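Local coordinates for lipoprotein (Bacteroides fragilis, PDB 3RWX) that is of unknown function but carries two calycin-like beta-barrel regions and is probably a lipoprotein of the outer membrane, at residues E19-G24 with I129-S134; N142-V145 with T150-P153; S178-S183 with M189-F194; S214-D219 with P224-L229. One frame throughout, in Å; residues are numbered along the deposited sequence. Where two conformers were deposited one is given.

Contact 1: residues E19-G24 with I129-S134; sequences EGYSIG and ISYHVS
Tyr131 reaches across to Tyr21 and Ile23, joining a 3-10 turn (129-132) to strand 20-25 of the first calycin-like region, where that strand runs within an antiparallel sheet. The backbones stay well apart, so the contact belongs to side chains. From CB of Tyr131 the ring is carried away from its own turn, with CG anti to the carbonyl carbon (chi1 -76°), and the side chain meets that of Ile23 coming from the opposite direction. CE2, on one flank of the ring, is the atom nearest Tyr21, 4.3 Å from CE2 of that residue, and the two rings are met obliquely. On the other flank CE1 of Tyr131 lies 3.7 Å from the CD1 methyl of Ile23, which also touches CZ. The same methyl lies in the plane of the Tyr21 ring, at its edge, so one branch of Ile23 serves both aromatics. At the tip of Tyr131 the hydroxyl combines apolar and polar neighbours: OH is 3.6 Å from CD1 of Ile23, yet it is hydrogen-bonded to Asp31 OD1 as well. The buried contact illustrates how phenol groups can bring polar bonds into an apolar cluster. A single water, in the plane of both rings at their edges, ties the two phenols together: it lies 2.7 Å from Tyr21 OH and donates to Tyr131 OH, also at 2.7 Å.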
loop_
_atom_site.group_PDB
_atom_site.type_symbol
_atom_site.label_atom_id
_atom_site.label_comp_id
_atom_site.label_asym_id
_atom_site.label_seq_id
_atom_site.Cartn_x
_atom_site.Cartn_y
_atom_site.Cartn_z
ATOM N N GLU A 19 20.383 -2.635 -1.180
ATOM C CA GLU A 19 19.176 -3.314 -1.661
ATOM C C GLU A 19 17.954 -2.890 -0.896
ATOM O O GLU A 19 18.000 -2.705 0.332
ATOM C CB GLU A 19 19.354 -4.818 -1.544
ATOM C CG GLU A 19 20.312 -5.356 -2.582
ATOM C CD GLU A 19 20.600 -6.837 -2.426
ATOM O OE1 GLU A 19 21.374 -7.218 -1.509
ATOM O OE2 GLU A 19 20.057 -7.602 -3.232
ATOM N N GLY A 20 16.847 -2.732 -1.612
ATOM C CA GLY A 20 15.603 -2.459 -0.942
ATOM C C GLY A 20 14.453 -2.359 -1.901
ATOM O O GLY A 20 14.338 -3.161 -2.843
ATOM N N TYR A 21 13.591 -1.378 -1.656
ATOM C CA TYR A 21 12.397 -1.223 -2.459
ATOM C C TYR A 21 12.131 0.256 -2.751
ATOM O O TYR A 21 12.742 1.142 -2.158
ATOM C CB TYR A 21 11.210 -1.903 -1.778
ATOM C CG TYR A 21 10.768 -1.268 -0.502
ATOM C CD1 TYR A 21 11.295 -1.659 0.698
ATOM C CD2 TYR A 21 9.796 -0.285 -0.488
ATOM C CE1 TYR A 21 10.870 -1.073 1.912
ATOM C CE2 TYR A 21 9.383 0.306 0.712
ATOM C CZ TYR A 21 9.928 -0.100 1.902
ATOM O OH TYR A 21 9.521 0.446 3.105
ATOM N N SER A 22 11.253 0.502 -3.709
ATOM C CA SER A 22 11.037 1.831 -4.201
ATOM C C SER A 22 9.556 2.168 -4.188
ATOM O O SER A 22 8.724 1.377 -4.623
ATOM C CB SER A 22 11.636 1.964 -5.598
ATOM O OG SER A 22 13.048 1.819 -5.550
ATOM N N ILE A 23 9.253 3.350 -3.666
ATOM C CA ILE A 23 7.908 3.837 -3.483
ATOM C C ILE A 23 7.730 5.140 -4.251
ATOM O O ILE A 23 8.570 6.025 -4.174
ATOM C CB ILE A 23 7.640 4.110 -1.989
ATOM C CG1 ILE A 23 7.700 2.794 -1.210
ATOM C CG2 ILE A 23 6.282 4.736 -1.783
ATOM C CD1 ILE A 23 6.798 1.729 -1.739
ATOM N N GLY A 24 6.615 5.252 -4.970
ATOM C CA GLY A 24 6.337 6.407 -5.820
ATOM C C GLY A 24 5.161 7.260 -5.377
ATOM O O GLY A 24 4.170 6.752 -4.864
ATOM N N ILE A 129 5.099 -5.878 4.990
ATOM C CA ILE A 129 4.102 -6.868 4.628
ATOM C C ILE A 129 2.771 -6.184 4.300
ATOM O O ILE A 129 2.018 -6.652 3.441
ATOM C CB ILE A 129 3.958 -7.935 5.721
ATOM C CG1 ILE A 129 3.257 -9.192 5.186
ATOM C CG2 ILE A 129 3.255 -7.366 6.971
ATOM C CD1 ILE A 129 3.198 -10.335 6.235
ATOM N N SER A 130 2.502 -5.044 4.927
ATOM C CA SER A 130 1.238 -4.366 4.661
ATOM C C SER A 130 1.049 -3.962 3.188
ATOM O O SER A 130 -0.089 -3.814 2.742
ATOM C CB SER A 130 1.049 -3.179 5.598
ATOM O OG SER A 130 2.159 -2.309 5.512
ATOM N N TYR A 131 2.129 -3.818 2.419
ATOM C CA TYR A 131 1.989 -3.550 0.979
ATOM C C TYR A 131 1.357 -4.703 0.247
ATOM O O TYR A 131 0.845 -4.522 -0.848
ATOM C CB TYR A 131 3.325 -3.244 0.297
ATOM C CG TYR A 131 3.847 -1.853 0.593
ATOM C CD1 TYR A 131 3.373 -0.755 -0.090
ATOM C CD2 TYR A 131 4.790 -1.642 1.581
ATOM C CE1 TYR A 131 3.823 0.512 0.187
ATOM C CE2 TYR A 131 5.261 -0.383 1.857
ATOM C CZ TYR A 131 4.769 0.694 1.156
ATOM O OH TYR A 131 5.242 1.959 1.445
ATOM N N HIS A 132 1.410 -5.908 0.805
ATOM C CA HIS A 132 0.806 -7.034 0.120
ATOM C C HIS A 132 -0.714 -7.097 0.311
ATOM O O HIS A 132 -1.363 -7.939 -0.303
ATOM C CB HIS A 132 1.456 -8.351 0.557
ATOM C CG HIS A 132 2.889 -8.484 0.148
ATOM N ND1 HIS A 132 3.269 -8.715 -1.153
ATOM C CD2 HIS A 132 4.032 -8.433 0.869
ATOM C CE1 HIS A 132 4.585 -8.780 -1.221
ATOM N NE2 HIS A 132 5.073 -8.629 -0.006
ATOM N N VAL A 133 -1.299 -6.244 1.144
ATOM C CA VAL A 133 -2.766 -6.244 1.258
ATOM C C VAL A 133 -3.455 -4.933 0.907
ATOM O O VAL A 133 -4.631 -4.931 0.596
ATOM C CB VAL A 133 -3.220 -6.680 2.660
ATOM C CG1 VAL A 133 -2.652 -8.075 2.963
ATOM C CG2 VAL A 133 -2.798 -5.668 3.708
ATOM N N SER A 134 -2.726 -3.828 0.921
ATOM C CA SER A 134 -3.324 -2.540 0.664
ATOM C C SER A 134 -3.831 -2.421 -0.774
ATOM O O SER A 134 -3.285 -3.032 -1.686
ATOM C CB SER A 134 -2.315 -1.434 0.953
ATOM O OG SER A 134 -1.277 -1.468 -0.006
HETATM O O HOH W 1 7.446 2.245 3.044
#

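Contact 2: residues N142-V145 with T150-P153; sequences NLSV and TTYP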
loop_
_atom_site.group_PDB
_atom_site.type_symbol
_atom_site.label_atom_id
_atom_site.label_comp_id
_atom_site.label_asym_id
_atom_site.label_seq_id
_atom_site.Cartn_x
_atom_site.Cartn_y
_atom_site.Cartn_z
ATOM N N ASN A 142 -18.843 -8.564 -4.057
ATOM C CA ASN A 142 -20.113 -9.017 -3.514
ATOM C C ASN A 142 -20.074 -8.912 -2.019
ATOM O O ASN A 142 -19.060 -9.161 -1.412
ATOM C CB ASN A 142 -20.391 -10.447 -3.911
ATOM C CG ASN A 142 -21.816 -10.835 -3.670
ATOM O OD1 ASN A 142 -22.684 -10.500 -4.476
ATOM N ND2 ASN A 142 -22.086 -11.538 -2.564
ATOM N N LEU A 143 -21.187 -8.501 -1.432
ATOM C CA LEU A 143 -21.328 -8.419 0.004
ATOM C C LEU A 143 -22.641 -9.102 0.395
ATOM O O LEU A 143 -23.714 -8.712 -0.048
ATOM C CB LEU A 143 -21.315 -6.973 0.414
ATOM C CG LEU A 143 -21.278 -6.635 1.895
ATOM C CD1 LEU A 143 -20.079 -7.227 2.615
ATOM C CD2 LEU A 143 -21.292 -5.105 2.008
ATOM N N SER A 144 -22.534 -10.144 1.201
ATOM C CA SER A 144 -23.669 -10.976 1.584
ATOM C C SER A 144 -23.819 -10.875 3.100
ATOM O O SER A 144 -22.888 -11.141 3.839
ATOM C CB SER A 144 -23.431 -12.420 1.151
ATOM O OG SER A 144 -24.433 -13.271 1.655
ATOM N N VAL A 145 -24.997 -10.470 3.537
ATOM C CA VAL A 145 -25.236 -10.130 4.920
ATOM C C VAL A 145 -26.279 -11.069 5.480
ATOM O O VAL A 145 -27.286 -11.346 4.830
ATOM C CB VAL A 145 -25.760 -8.696 5.017
ATOM C CG1 VAL A 145 -26.238 -8.395 6.456
ATOM C CG2 VAL A 145 -24.700 -7.701 4.514
ATOM N N THR A 150 -31.983 -15.178 8.495
ATOM C CA THR A 150 -32.165 -14.375 7.300
ATOM C C THR A 150 -30.873 -14.181 6.547
ATOM O O THR A 150 -29.850 -13.855 7.129
ATOM C CB THR A 150 -32.730 -12.987 7.674
ATOM O OG1 THR A 150 -34.110 -13.136 8.028
ATOM C CG2 THR A 150 -32.601 -11.976 6.501
ATOM N N THR A 151 -30.925 -14.358 5.236
ATOM C CA THR A 151 -29.826 -13.924 4.369
ATOM C C THR A 151 -30.400 -12.962 3.337
ATOM O O THR A 151 -31.360 -13.269 2.608
ATOM C CB THR A 151 -29.143 -15.095 3.649
ATOM O OG1 THR A 151 -28.696 -16.055 4.614
ATOM C CG2 THR A 151 -27.943 -14.599 2.836
ATOM N N TYR A 152 -29.806 -11.786 3.284
ATOM C CA TYR A 152 -30.321 -10.717 2.454
ATOM C C TYR A 152 -29.894 -10.884 0.998
ATOM O O TYR A 152 -28.992 -11.663 0.698
ATOM C CB TYR A 152 -29.846 -9.388 3.008
ATOM C CG TYR A 152 -30.458 -9.036 4.348
ATOM C CD1 TYR A 152 -31.767 -8.615 4.444
ATOM C CD2 TYR A 152 -29.731 -9.127 5.514
ATOM C CE1 TYR A 152 -32.351 -8.291 5.691
ATOM C CE2 TYR A 152 -30.296 -8.789 6.757
ATOM C CZ TYR A 152 -31.603 -8.376 6.826
ATOM O OH TYR A 152 -32.146 -8.040 8.026
ATOM N N PRO A 153 -30.558 -10.161 0.080
ATOM C CA PRO A 153 -30.042 -10.193 -1.273
ATOM C C PRO A 153 -28.581 -9.705 -1.343
ATOM O O PRO A 153 -28.146 -8.895 -0.520
ATOM C CB PRO A 153 -30.995 -9.253 -2.033
ATOM C CG PRO A 153 -32.264 -9.316 -1.284
ATOM C CD PRO A 153 -31.815 -9.400 0.164
HETATM O O HOH W 2 -26.252 -8.798 1.427
HETATM O O HOH W 3 -26.452 -12.365 0.125
#
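Val145 and Tyr152 make a hairpin contact at the edge of the six-stranded antiparallel sheet, where one direct backbone bond is followed by a local gap bridged by water. Tyr152 N donates to Val145 O at 3.0 Å, with an N-H...O angle of 177° and the carbonyl pointing almost straight at the donor (C=O...N 175°). Beside this bond the Tyr152 ring turns its edge to the same oxygen, CD2 lying 3.4 Å from Val145 O. That ring carbon also packs against the CG1 methyl of Val145, which is put there by a chi1 of 171° that sets CG1 opposite the backbone N. The Thr150 CG2 methyl sits over the centre of one ring face, and the phenol is anchored at its far end by a hydrogen bond from OH to Arg187 O. The hairpin of strands 144-147 and 150-151 forms this end of the sheet in the second calycin-like region, and it offers a worked case of water inserted into backbone pairing. Water 2 donates to Leu143 O and to Pro153 O and accepts from Val145 N, the last at 3.0 Å; beyond it direct backbone bonding resumes between Leu143 and Ile155. A second water bridges Ser144 and Tyr152, accepting from Ser144 OG and donating to Tyr152 O, 2.7 Å away. On the Ser144 side, OG also rests 3.9 Å from the CG2 methyl of Thr151.

Contact 3: residues S178-S183 with M189-F194; sequences SNLNSS and MNLGDF
The long loop between strands 172-173 and 195-196 brings two of its arms together where Ser178 meets Leu191, with neither arm forming a regular strand here. Ser178 OG donates to Leu191 O at 3.0 Å, lying in the carbonyl plane on a lone pair, with a C=O...O angle of 136°. Ser178 was modelled in two conformers, so this bond holds for the one given. Its torsion (chi1 -68°) keeps OG beside the backbone N of its own residue and turns it to the other arm, where it also comes within 3.5 Å of Gly192 CA. Ser178 N is close to the same carbonyl but poorly angled for it; it donates instead to water 4, at 2.8 Å, and that water donates in turn to Asp193 OD1. In this conformer the serine holds the opposing arm at two points, directly through its hydroxyl and by way of water through its amide. The two loop arms of the second calycin-like region are thus joined here by side-chain and solvent bonds and not by a beta ladder. Farther along, the contact becomes apolar. Leu180 points toward the opposing arm, and its CD2 methyl is 3.7 Å from the CE methyl of Met189, a selenomethionine that is likewise modelled in two conformers; the two side chains run at a slant to each other. The same CD2 methyl reaches CD1 of Leu191 more loosely, at 4.5 Å. Asp193 OD1, besides taking the water, is hydrogen-bonded to a bound glycerol, probably from the crystallisation liquor.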
loop_
_atom_site.group_PDB
_atom_site.type_symbol
_atom_site.label_atom_id
_atom_site.label_comp_id
_atom_site.label_asym_id
_atom_site.label_seq_id
_atom_site.Cartn_x
_atom_site.Cartn_y
_atom_site.Cartn_z
ATOM N N SER A 178 -24.964 0.350 3.225
ATOM C CA SER A 178 -26.105 1.245 2.999
ATOM C C SER A 178 -27.040 0.754 1.910
ATOM O O SER A 178 -28.160 1.170 1.857
ATOM C CB SER A 178 -25.635 2.657 2.649
ATOM O OG SER A 178 -25.016 3.237 3.778
ATOM N N ASN A 179 -26.569 -0.140 1.053
ATOM C CA ASN A 179 -27.389 -0.646 -0.056
ATOM C C ASN A 179 -28.170 -1.915 0.248
ATOM O O ASN A 179 -28.742 -2.513 -0.640
ATOM C CB ASN A 179 -26.482 -0.865 -1.256
ATOM C CG ASN A 179 -25.850 0.420 -1.718
ATOM O OD1 ASN A 179 -24.657 0.483 -1.949
ATOM N ND2 ASN A 179 -26.665 1.460 -1.871
ATOM N N LEU A 180 -28.203 -2.292 1.516
ATOM C CA LEU A 180 -28.836 -3.507 1.949
ATOM C C LEU A 180 -30.327 -3.441 1.721
ATOM O O LEU A 180 -30.949 -2.502 2.150
ATOM C CB LEU A 180 -28.543 -3.705 3.432
ATOM C CG LEU A 180 -29.039 -5.023 4.027
ATOM C CD1 LEU A 180 -28.373 -6.231 3.359
ATOM C CD2 LEU A 180 -28.828 -5.005 5.542
ATOM N N ASN A 181 -30.913 -4.423 1.052
ATOM C CA ASN A 181 -32.362 -4.440 0.884
ATOM C C ASN A 181 -32.975 -5.539 1.684
ATOM O O ASN A 181 -32.280 -6.470 2.084
ATOM C CB ASN A 181 -32.731 -4.642 -0.571
ATOM C CG ASN A 181 -32.329 -3.469 -1.449
ATOM O OD1 ASN A 181 -32.189 -2.332 -0.996
ATOM N ND2 ASN A 181 -32.144 -3.750 -2.710
ATOM N N SER A 182 -34.286 -5.459 1.891
ATOM C CA SER A 182 -35.003 -6.460 2.670
ATOM C C SER A 182 -35.015 -7.815 1.993
ATOM O O SER A 182 -34.909 -7.913 0.778
ATOM C CB SER A 182 -36.444 -6.027 2.895
ATOM O OG SER A 182 -36.478 -4.747 3.478
ATOM N N SER A 183 -35.158 -8.846 2.812
ATOM C CA SER A 183 -35.360 -10.205 2.384
ATOM C C SER A 183 -36.839 -10.531 2.548
ATOM O O SER A 183 -37.556 -9.879 3.313
ATOM C CB SER A 183 -34.512 -11.128 3.270
ATOM O OG SER A 183 -35.135 -12.378 3.506
HETATM N N MSE A 189 -31.578 -3.638 8.017
HETATM C CA MSE A 189 -31.160 -2.656 9.007
HETATM C C MSE A 189 -30.525 -1.460 8.305
HETATM O O MSE A 189 -29.871 -1.605 7.256
HETATM C CB MSE A 189 -30.136 -3.281 9.952
HETATM C CG MSE A 189 -30.669 -4.455 10.762
HETATM SE SE MSE A 189 -29.302 -5.815 10.982
HETATM C CE MSE A 189 -28.944 -6.112 9.095
ATOM N N ASN A 190 -30.698 -0.284 8.891
ATOM C CA ASN A 190 -30.010 0.901 8.416
ATOM C C ASN A 190 -28.544 0.865 8.851
ATOM O O ASN A 190 -28.261 1.002 10.035
ATOM C CB ASN A 190 -30.688 2.145 8.972
ATOM C CG ASN A 190 -30.196 3.409 8.325
ATOM O OD1 ASN A 190 -29.761 3.410 7.171
ATOM N ND2 ASN A 190 -30.263 4.505 9.063
ATOM N N LEU A 191 -27.624 0.657 7.903
ATOM C CA LEU A 191 -26.183 0.556 8.202
ATOM C C LEU A 191 -25.381 1.405 7.244
ATOM O O LEU A 191 -25.728 1.498 6.066
ATOM C CB LEU A 191 -25.680 -0.878 8.054
ATOM C CG LEU A 191 -26.257 -1.982 8.933
ATOM C CD1 LEU A 191 -25.809 -3.369 8.431
ATOM C CD2 LEU A 191 -25.908 -1.786 10.412
ATOM N N GLY A 192 -24.281 1.980 7.724
ATOM C CA GLY A 192 -23.453 2.880 6.919
ATOM C C GLY A 192 -22.104 2.271 6.603
ATOM O O GLY A 192 -21.901 1.078 6.810
ATOM N N ASP A 193 -21.204 3.094 6.064
ATOM C CA ASP A 193 -19.811 2.739 5.882
ATOM C C ASP A 193 -19.093 2.739 7.215
ATOM O O ASP A 193 -19.430 3.546 8.081
ATOM C CB ASP A 193 -19.123 3.795 5.016
ATOM C CG ASP A 193 -19.652 3.845 3.590
ATOM O OD1 ASP A 193 -20.348 2.892 3.168
ATOM O OD2 ASP A 193 -19.346 4.844 2.891
ATOM N N PHE A 194 -18.085 1.877 7.386
ATOM C CA PHE A 194 -17.182 2.016 8.536
ATOM C C PHE A 194 -15.739 1.657 8.241
ATOM O O PHE A 194 -15.435 1.036 7.227
ATOM C CB PHE A 194 -17.701 1.293 9.789
ATOM C CG PHE A 194 -17.855 -0.191 9.635
ATOM C CD1 PHE A 194 -16.772 -1.041 9.803
ATOM C CD2 PHE A 194 -19.087 -0.744 9.337
ATOM C CE1 PHE A 194 -16.925 -2.424 9.659
ATOM C CE2 PHE A 194 -19.242 -2.119 9.209
ATOM C CZ PHE A 194 -18.159 -2.959 9.366
HETATM O O HOH W 4 -22.593 1.806 2.781
#

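Contact 4: residues S214-D219 with P224-L229; sequences SINTTD and PITGTL
Ile215 and Gly227, and Thr217 and Ile225, are hydrogen-bonded pairs of an antiparallel hairpin whose strands 214-218 and 224-229 run at 157° to each other. The four bonds differ in approach: Ile225 N lies 2.9 Å from Thr217 O and well above that carbonyl's plane, whereas Thr217 N reaches Ile225 O at 3.0 Å within the plane. On the face of Ile215 and Ile225, which they share with the partly exposed Thr217, the two isoleucines run abreast and their CG2 methyls touch at 3.8 Å. The longer branch of Ile215 runs along the partner strand, CD1 coming 3.5 Å from Thr228 O and 4.1 Å from Leu229 CB. At the turn end, Ile225 CG1 packs on Asp219 CB, 4.1 Å away, while Asp219 OD1 accepts from the backbone N of both Asn221 and Thr223. The other face, bearing Ser214, Asn216, Thr218, Pro224, Thr226 and Thr228, is mainly polar, with Asn216 ND2 4.0 Å from Thr226 CG2 and Thr218 CG2 4.0 Å from Pro224 CA. Val196 of strand 195-196 touches both Ile215 and Leu229, which suggests that the aliphatic groups pack the hairpin against a neighbouring strand of this calycin-like region.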
loop_
_atom_site.group_PDB
_atom_site.type_symbol
_atom_site.label_atom_id
_atom_site.label_comp_id
_atom_site.label_asym_id
_atom_site.label_seq_id
_atom_site.Cartn_x
_atom_site.Cartn_y
_atom_site.Cartn_z
ATOM N N SER A 214 -10.069 -6.710 15.799
ATOM C CA SER A 214 -11.293 -6.401 16.481
ATOM C C SER A 214 -11.847 -5.100 15.898
ATOM O O SER A 214 -11.097 -4.278 15.368
ATOM C CB SER A 214 -11.028 -6.273 17.964
ATOM O OG SER A 214 -10.270 -5.109 18.160
ATOM N N ILE A 215 -13.162 -4.956 15.950
ATOM C CA ILE A 215 -13.857 -3.786 15.439
ATOM C C ILE A 215 -14.505 -3.051 16.597
ATOM O O ILE A 215 -15.265 -3.625 17.363
ATOM C CB ILE A 215 -14.997 -4.161 14.465
ATOM C CG1 ILE A 215 -14.444 -4.926 13.257
ATOM C CG2 ILE A 215 -15.748 -2.892 14.025
ATOM C CD1 ILE A 215 -15.486 -5.554 12.422
ATOM N N ASN A 216 -14.221 -1.766 16.705
ATOM C CA ASN A 216 -14.741 -0.974 17.804
ATOM C C ASN A 216 -14.754 0.469 17.367
ATOM O O ASN A 216 -13.792 1.188 17.571
ATOM C CB ASN A 216 -13.857 -1.180 19.027
ATOM C CG ASN A 216 -14.634 -1.121 20.303
ATOM O OD1 ASN A 216 -15.096 -0.048 20.717
ATOM N ND2 ASN A 216 -14.798 -2.285 20.948
ATOM N N THR A 217 -15.841 0.858 16.717
ATOM C CA THR A 217 -15.918 2.134 16.032
ATOM C C THR A 217 -17.385 2.538 15.913
ATOM O O THR A 217 -18.239 2.045 16.669
ATOM C CB THR A 217 -15.227 2.053 14.647
ATOM O OG1 THR A 217 -15.134 3.353 14.066
ATOM C CG2 THR A 217 -15.973 1.118 13.684
ATOM N N THR A 218 -17.668 3.462 15.000
ATOM C CA THR A 218 -19.034 3.896 14.712
ATOM C C THR A 218 -19.149 4.029 13.190
ATOM O O THR A 218 -18.167 4.350 12.535
ATOM C CB THR A 218 -19.350 5.266 15.387
ATOM O OG1 THR A 218 -18.369 6.224 14.992
ATOM C CG2 THR A 218 -19.333 5.178 16.924
ATOM N N ASP A 219 -20.320 3.770 12.620
ATOM C CA ASP A 219 -20.452 3.872 11.177
ATOM C C ASP A 219 -20.772 5.305 10.776
ATOM O O ASP A 219 -20.834 6.164 11.628
ATOM C CB ASP A 219 -21.471 2.851 10.625
ATOM C CG ASP A 219 -22.929 3.181 10.941
ATOM O OD1 ASP A 219 -23.273 4.232 11.553
ATOM O OD2 ASP A 219 -23.760 2.342 10.542
ATOM N N PRO A 224 -22.923 2.716 16.782
ATOM C CA PRO A 224 -21.737 1.964 17.211
ATOM C C PRO A 224 -21.619 0.608 16.496
ATOM O O PRO A 224 -22.623 -0.018 16.188
ATOM C CB PRO A 224 -21.986 1.762 18.724
ATOM C CG PRO A 224 -22.953 2.796 19.107
ATOM C CD PRO A 224 -23.833 2.989 17.911
ATOM N N ILE A 225 -20.397 0.179 16.220
ATOM C CA ILE A 225 -20.142 -1.109 15.586
ATOM C C ILE A 225 -19.070 -1.803 16.398
ATOM O O ILE A 225 -17.965 -1.294 16.500
ATOM C CB ILE A 225 -19.620 -0.961 14.117
ATOM C CG1 ILE A 225 -20.564 -0.113 13.260
ATOM C CG2 ILE A 225 -19.428 -2.337 13.461
ATOM C CD1 ILE A 225 -21.970 -0.713 13.111
ATOM N N THR A 226 -19.395 -2.973 16.938
ATOM C CA THR A 226 -18.479 -3.768 17.766
ATOM C C THR A 226 -18.390 -5.200 17.211
ATOM O O THR A 226 -19.397 -5.807 16.850
ATOM C CB THR A 226 -19.013 -3.843 19.221
ATOM O OG1 THR A 226 -19.291 -2.521 19.662
ATOM C CG2 THR A 226 -18.003 -4.469 20.170
ATOM N N GLY A 227 -17.181 -5.742 17.163
ATOM C CA GLY A 227 -17.021 -7.119 16.763
ATOM C C GLY A 227 -15.646 -7.426 16.248
ATOM O O GLY A 227 -14.663 -6.932 16.763
ATOM N N THR A 228 -15.584 -8.252 15.220
ATOM C CA THR A 228 -14.317 -8.785 14.725
ATOM C C THR A 228 -14.389 -8.965 13.220
ATOM O O THR A 228 -15.468 -9.061 12.651
ATOM C CB THR A 228 -13.977 -10.170 15.378
ATOM O OG1 THR A 228 -15.011 -11.122 15.077
ATOM C CG2 THR A 228 -13.824 -10.051 16.902
ATOM N N LEU A 229 -13.230 -9.007 12.590
ATOM C CA LEU A 229 -13.161 -9.356 11.198
ATOM C C LEU A 229 -11.984 -10.270 10.959
ATOM O O LEU A 229 -10.996 -10.256 11.677
ATOM C CB LEU A 229 -13.064 -8.116 10.344
ATOM C CG LEU A 229 -11.773 -7.330 10.230
ATOM C CD1 LEU A 229 -10.865 -7.926 9.178
ATOM C CD2 LEU A 229 -12.144 -5.876 9.869
#

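Contacts 2, 3 and 4 form a connected group in the second calycin-like region, whereas contact 1 lies apart, its centre 28 Å from that of contact 4 and 34 Å from those of the other two. Contacts 2 and 4 sit toward opposite edges of one six-stranded sheet, their centres 19 Å apart and their nearest atoms about 10 Å apart, and contact 3 touches both. Toward contact 2, Leu180 CD1 packs 3.5 Å from Tyr152 CB. Toward contact 4, Gly192 N is probably hydrogen-bonded to Asp219 OD2, at 2.9 Å. The loop arms 178-183 and 189-194 thus link the two hairpins. Glycerol molecules, probably from the crystallisation liquor, lie near all four contacts without defining a site.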